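PDB 5B89: cysteine desulfurase, which probably catalyses the pyridoxal-phosphate-dependent transfer of sulfur from L-cysteine to a sulfur carrier, releasing L-alanine. Local coordinates for residues 221-233 with 245-257. Sequence-based numbering, arbitrary orientation.
With PLP (pyridoxal-5'-phosphate), chain G.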
loop_
_atom_site.group_PDB
_atom_site.type_symbol
_atom_site.label_atom_id
_atom_site.label_comp_id
_atom_site.label_asym_id
_atom_site.label_seq_id
_atom_site.Cartn_x
_atom_site.Cartn_y
_atom_site.Cartn_z
ATOM N N ASN B 221 22.869 1.818 4.855
ATOM C CA ASN B 221 22.945 2.862 5.845
ATOM C C ASN B 221 22.949 4.185 5.092
ATOM O O ASN B 221 23.838 4.433 4.235
ATOM C CB ASN B 221 24.228 2.740 6.636
ATOM C CG ASN B 221 24.362 3.795 7.690
ATOM O OD1 ASN B 221 24.602 4.914 7.378
ATOM N ND2 ASN B 221 24.003 3.467 8.927
ATOM N N VAL B 222 21.992 5.057 5.361
ATOM C CA VAL B 222 21.809 6.238 4.610
ATOM C C VAL B 222 23.013 7.229 4.670
ATOM O O VAL B 222 23.249 7.980 3.725
ATOM C CB VAL B 222 20.491 6.975 4.877
ATOM C CG1 VAL B 222 19.289 6.076 4.466
ATOM C CG2 VAL B 222 20.415 7.445 6.306
ATOM N N LYS B 223 23.607 7.286 5.830
ATOM C CA LYS B 223 24.829 8.174 6.052
ATOM C C LYS B 223 26.034 7.669 5.201
ATOM O O LYS B 223 26.620 8.467 4.401
ATOM C CB LYS B 223 25.181 8.171 7.526
ATOM C CG LYS B 223 24.052 8.650 8.481
ATOM C CD LYS B 223 24.273 8.509 10.017
ATOM C CE LYS B 223 23.423 7.396 10.718
ATOM N NZ LYS B 223 24.198 6.151 11.175
ATOM N N LYS B 224 26.302 6.384 5.258
ATOM C CA LYS B 224 27.386 5.759 4.545
ATOM C C LYS B 224 27.188 5.864 3.072
ATOM O O LYS B 224 28.133 6.060 2.323
ATOM C CB LYS B 224 27.596 4.323 4.901
ATOM C CG LYS B 224 27.957 4.144 6.323
ATOM C CD LYS B 224 28.415 2.764 6.639
ATOM C CE LYS B 224 28.599 2.719 8.157
ATOM N NZ LYS B 224 29.046 1.340 8.474
ATOM N N LEU B 225 25.938 5.786 2.586
ATOM C CA LEU B 225 25.644 5.824 1.189
ATOM C C LEU B 225 25.480 7.243 0.637
ATOM O O LEU B 225 25.269 7.440 -0.546
ATOM C CB LEU B 225 24.353 5.037 0.935
ATOM C CG LEU B 225 24.459 3.544 1.180
ATOM C CD1 LEU B 225 23.069 2.930 0.894
ATOM C CD2 LEU B 225 25.603 2.774 0.458
ATOM N N HIS B 226 25.471 8.221 1.553
ATOM C CA HIS B 226 25.197 9.607 1.170
ATOM C C HIS B 226 23.898 9.836 0.477
ATOM O O HIS B 226 23.675 10.665 -0.356
ATOM C CB HIS B 226 26.320 10.230 0.298
ATOM C CG HIS B 226 27.702 10.009 0.834
ATOM N ND1 HIS B 226 28.591 9.027 0.410
ATOM C CD2 HIS B 226 28.265 10.610 1.901
ATOM C CE1 HIS B 226 29.688 9.108 1.165
ATOM N NE2 HIS B 226 29.514 10.064 2.065
ATOM N N ALA B 227 22.898 9.031 0.908
ATOM C CA ALA B 227 21.568 9.110 0.323
ATOM C C ALA B 227 20.756 10.354 0.755
ATOM O O ALA B 227 20.735 10.690 1.892
ATOM C CB ALA B 227 20.762 7.814 0.704
ATOM N N ASP B 228 20.113 10.937 -0.233
ATOM C CA ASP B 228 19.086 11.938 -0.011
ATOM C C ASP B 228 17.664 11.295 0.011
ATOM O O ASP B 228 16.807 11.731 0.780
ATOM C CB ASP B 228 19.135 13.011 -1.059
ATOM C CG ASP B 228 20.499 13.815 -0.972
ATOM O OD1 ASP B 228 20.890 14.181 0.132
ATOM O OD2 ASP B 228 21.037 13.966 -2.080
ATOM N N PHE B 229 17.468 10.299 -0.843
ATOM C CA PHE B 229 16.219 9.492 -0.858
ATOM C C PHE B 229 16.676 8.099 -0.996
ATOM O O PHE B 229 17.633 7.771 -1.718
ATOM C CB PHE B 229 15.337 9.897 -1.994
ATOM C CG PHE B 229 14.856 11.314 -1.906
ATOM C CD1 PHE B 229 15.621 12.329 -2.368
ATOM C CD2 PHE B 229 13.600 11.608 -1.407
ATOM C CE1 PHE B 229 15.155 13.639 -2.270
ATOM C CE2 PHE B 229 13.140 12.917 -1.266
ATOM C CZ PHE B 229 13.909 13.902 -1.721
ATOM N N LEU B 230 15.906 7.196 -0.351
ATOM C CA LEU B 230 16.215 5.743 -0.414
ATOM C C LEU B 230 14.950 4.953 -0.322
ATOM O O LEU B 230 14.106 5.331 0.484
ATOM C CB LEU B 230 17.223 5.330 0.579
ATOM C CG LEU B 230 17.694 3.872 0.542
ATOM C CD1 LEU B 230 19.107 3.748 0.952
ATOM C CD2 LEU B 230 16.835 3.030 1.441
ATOM N N ALA B 231 14.815 3.938 -1.166
ATOM C CA ALA B 231 13.528 3.142 -1.201
ATOM C C ALA B 231 13.884 1.675 -1.002
ATOM O O ALA B 231 14.913 1.198 -1.480
ATOM C CB ALA B 231 12.901 3.309 -2.572
ATOM N N PHE B 232 13.068 0.951 -0.254
ATOM C CA PHE B 232 13.129 -0.506 -0.199
ATOM C C PHE B 232 11.773 -1.108 0.044
ATOM O O PHE B 232 10.835 -0.395 0.327
ATOM C CB PHE B 232 14.173 -1.004 0.747
ATOM C CG PHE B 232 13.915 -0.829 2.197
ATOM C CD1 PHE B 232 13.286 -1.855 2.899
ATOM C CD2 PHE B 232 14.347 0.272 2.911
ATOM C CE1 PHE B 232 13.114 -1.811 4.225
ATOM C CE2 PHE B 232 14.186 0.306 4.262
ATOM C CZ PHE B 232 13.523 -0.736 4.944
ATOM N N SER B 233 11.684 -2.435 -0.156
ATOM C CA SER B 233 10.409 -3.205 -0.018
ATOM C C SER B 233 10.472 -4.150 1.132
ATOM O O SER B 233 11.449 -4.932 1.223
ATOM C CB SER B 233 10.097 -4.054 -1.270
ATOM O OG SER B 233 9.829 -3.151 -2.406
ATOM N N GLY B 245 6.290 -0.772 1.894
ATOM C CA GLY B 245 7.568 -0.233 1.434
ATOM C C GLY B 245 7.990 0.907 2.298
ATOM O O GLY B 245 7.239 1.476 3.089
ATOM N N VAL B 246 9.228 1.360 2.053
ATOM C CA VAL B 246 9.812 2.497 2.777
ATOM C C VAL B 246 10.371 3.494 1.783
ATOM O O VAL B 246 10.948 3.111 0.782
ATOM C CB VAL B 246 10.896 1.988 3.752
ATOM C CG1 VAL B 246 11.668 3.180 4.356
ATOM C CG2 VAL B 246 10.335 1.117 4.814
ATOM N N LEU B 247 10.118 4.759 2.086
ATOM C CA LEU B 247 10.772 5.878 1.441
ATOM C C LEU B 247 11.453 6.697 2.529
ATOM O O LEU B 247 10.805 7.268 3.427
ATOM C CB LEU B 247 9.846 6.727 0.634
ATOM C CG LEU B 247 10.474 8.036 0.006
ATOM C CD1 LEU B 247 11.569 7.653 -0.883
ATOM C CD2 LEU B 247 9.389 8.852 -0.641
ATOM N N TYR B 248 12.801 6.768 2.449
ATOM C CA TYR B 248 13.562 7.703 3.258
ATOM C C TYR B 248 13.735 8.975 2.544
ATOM O O TYR B 248 14.080 9.010 1.364
ATOM C CB TYR B 248 14.966 7.099 3.505
ATOM C CG TYR B 248 16.067 8.054 3.976
ATOM C CD1 TYR B 248 16.098 8.495 5.283
ATOM C CD2 TYR B 248 16.952 8.537 3.093
ATOM C CE1 TYR B 248 17.095 9.293 5.711
ATOM C CE2 TYR B 248 17.940 9.367 3.501
ATOM C CZ TYR B 248 17.976 9.751 4.804
ATOM O OH TYR B 248 18.994 10.629 5.332
ATOM N N ILE B 249 13.414 10.049 3.275
ATOM C CA ILE B 249 13.570 11.452 2.827
ATOM C C ILE B 249 14.436 12.172 3.787
ATOM O O ILE B 249 14.092 12.398 4.955
ATOM C CB ILE B 249 12.233 12.166 2.757
ATOM C CG1 ILE B 249 11.211 11.431 1.861
ATOM C CG2 ILE B 249 12.417 13.616 2.352
ATOM C CD1 ILE B 249 9.814 11.969 1.939
ATOM N N ARG B 250 15.673 12.506 3.363
ATOM C CA ARG B 250 16.536 13.261 4.295
ATOM C C ARG B 250 15.947 14.660 4.612
ATOM O O ARG B 250 15.357 15.311 3.789
ATOM C CB ARG B 250 17.893 13.403 3.555
ATOM C CG ARG B 250 18.988 14.021 4.427
ATOM C CD ARG B 250 20.410 13.738 4.029
ATOM N NE ARG B 250 20.611 14.536 2.935
ATOM C CZ ARG B 250 21.209 15.753 2.961
ATOM N NH1 ARG B 250 21.507 16.368 4.126
ATOM N NH2 ARG B 250 21.456 16.383 1.787
ATOM N N GLU B 251 16.113 14.972 5.897
ATOM C CA GLU B 251 15.434 16.138 6.437
ATOM C C GLU B 251 15.686 17.452 5.733
ATOM O O GLU B 251 14.841 18.334 5.678
ATOM C CB GLU B 251 15.708 16.259 7.944
ATOM C CG GLU B 251 17.089 16.557 8.351
ATOM C CD GLU B 251 17.300 16.655 9.879
ATOM O OE1 GLU B 251 16.314 16.791 10.610
ATOM O OE2 GLU B 251 18.457 16.547 10.274
ATOM N N GLU B 252 16.891 17.571 5.142
ATOM C CA GLU B 252 17.116 18.705 4.363
ATOM C C GLU B 252 16.189 18.960 3.208
ATOM O O GLU B 252 16.061 20.092 2.686
ATOM C CB GLU B 252 18.565 18.775 3.951
ATOM C CG GLU B 252 18.888 18.434 2.555
ATOM C CD GLU B 252 20.224 19.076 2.119
ATOM O OE1 GLU B 252 20.316 19.678 1.000
ATOM O OE2 GLU B 252 21.200 18.969 2.907
ATOM N N PHE B 253 15.414 17.940 2.715
ATOM C CA PHE B 253 14.425 18.089 1.716
ATOM C C PHE B 253 13.010 18.263 2.168
ATOM O O PHE B 253 12.133 18.395 1.323
ATOM C CB PHE B 253 14.507 16.830 0.763
ATOM C CG PHE B 253 15.821 16.796 0.050
ATOM C CD1 PHE B 253 16.000 17.468 -1.172
ATOM C CD2 PHE B 253 16.891 16.187 0.658
ATOM C CE1 PHE B 253 17.274 17.462 -1.776
ATOM C CE2 PHE B 253 18.123 16.231 0.050
ATOM C CZ PHE B 253 18.285 16.853 -1.131
ATOM N N PHE B 254 12.781 18.394 3.483
ATOM C CA PHE B 254 11.365 18.594 3.928
ATOM C C PHE B 254 10.769 19.886 3.354
ATOM O O PHE B 254 9.580 19.917 3.173
ATOM C CB PHE B 254 11.313 18.583 5.421
ATOM C CG PHE B 254 11.631 17.286 6.095
ATOM C CD1 PHE B 254 11.702 16.022 5.416
ATOM C CD2 PHE B 254 11.821 17.195 7.470
ATOM C CE1 PHE B 254 11.880 14.870 6.145
ATOM C CE2 PHE B 254 12.037 16.036 8.160
ATOM C CZ PHE B 254 12.053 14.830 7.455
ATOM N N ASP B 255 11.563 20.936 3.082
ATOM C CA ASP B 255 11.003 22.236 2.536
ATOM C C ASP B 255 10.974 22.264 1.012
ATOM O O ASP B 255 10.673 23.272 0.430
ATOM C CB ASP B 255 11.886 23.444 3.025
ATOM C CG ASP B 255 11.699 23.761 4.509
ATOM O OD1 ASP B 255 10.662 23.365 5.080
ATOM O OD2 ASP B 255 12.613 24.381 5.112
ATOM N N THR B 256 11.358 21.189 0.339
ATOM C CA THR B 256 11.548 21.139 -1.115
ATOM C C THR B 256 10.518 20.080 -1.662
ATOM O O THR B 256 9.852 20.268 -2.620
ATOM C CB THR B 256 12.982 20.641 -1.494
ATOM O OG1 THR B 256 13.935 21.572 -1.004
ATOM C CG2 THR B 256 13.168 20.470 -3.043
ATOM N N PHE B 257 10.394 18.964 -0.943
ATOM C CA PHE B 257 9.672 17.818 -1.490
ATOM C C PHE B 257 8.189 18.004 -1.383
ATOM O O PHE B 257 7.698 18.072 -0.240
ATOM C CB PHE B 257 10.118 16.597 -0.702
ATOM C CG PHE B 257 9.549 15.271 -1.222
ATOM C CD1 PHE B 257 9.988 14.741 -2.419
ATOM C CD2 PHE B 257 8.636 14.584 -0.515
ATOM C CE1 PHE B 257 9.454 13.575 -2.890
ATOM C CE2 PHE B 257 8.112 13.373 -0.987
ATOM C CZ PHE B 257 8.517 12.920 -2.192
HETATM N N1 PLP G . 14.137 -2.306 -7.787
HETATM C C2 PLP G . 14.870 -3.445 -7.648
HETATM C C2A PLP G . 16.376 -3.426 -7.792
HETATM C C3 PLP G . 14.152 -4.630 -7.411
HETATM O O3 PLP G . 14.834 -5.793 -7.260
HETATM C C4 PLP G . 12.744 -4.594 -7.245
HETATM C C4A PLP G . 11.993 -5.969 -7.041
HETATM C C5 PLP G . 12.088 -3.338 -7.328
HETATM C C6 PLP G . 12.787 -2.188 -7.621
HETATM C C5A PLP G . 10.568 -3.305 -7.196
HETATM O O4P PLP G . 10.204 -3.669 -5.830
HETATM P P PLP G . 8.670 -3.746 -5.626
HETATM O O1P PLP G . 8.540 -4.204 -4.253
HETATM O O2P PLP G . 8.176 -4.782 -6.637
HETATM O O3P PLP G . 8.100 -2.438 -5.918
#
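L230 and Y248 exchange two backbone hydrogen bonds, as do F232 and V246, so strands 229-233 and 245-249 run antiparallel with F229-I249, A231-L247 and S233-G245 as the non-hydrogen-bonded pairs. One step beyond the last bridge, R250 N still donates to D228 O at 2.9 Å, an almost straight bond.

The charged contact sits at this end. R250 NE and NH2 both reach the single oxygen OD1 of D228, each at 2.8 Å, with OD1 close to the guanidinium plane; a bend at chi3 (75°) turns the group back onto the aspartate. NH2 also forms a salt bridge to E252 OE2, while D228 OD2 is taken by the backbone N of F207. A leucine in place of R250 would probably leave OD1 without its two donors and E252 without its countercharge.

These strands form an antiparallel hairpin within the mixed seven-stranded sheet of the class-V aminotransferase fold. At its far end S233 OG makes a very short hydrogen bond, 2.5 Å, to O1P of PLP, a cofactor also hydrogen-bonded by S107, H235 and, from the second subunit, T288.

Apolar contacts cover both faces. Beside L230, V222 CG1 stands over the centre of the Y248 ring, 3.6 Å from its centroid, in a CH-pi contact; V246 CB lies over a face of the F232 ring, off its centre, in a second CH-pi contact. On the other face F229, I249, F253 and F257 gather: the F229 ring leans obliquely against F253 (planes at 54°) and F257, F229 CE2 lies 3.8 Å from I249 CG2, and V113 of helix 106-117 packs against F229 and L247.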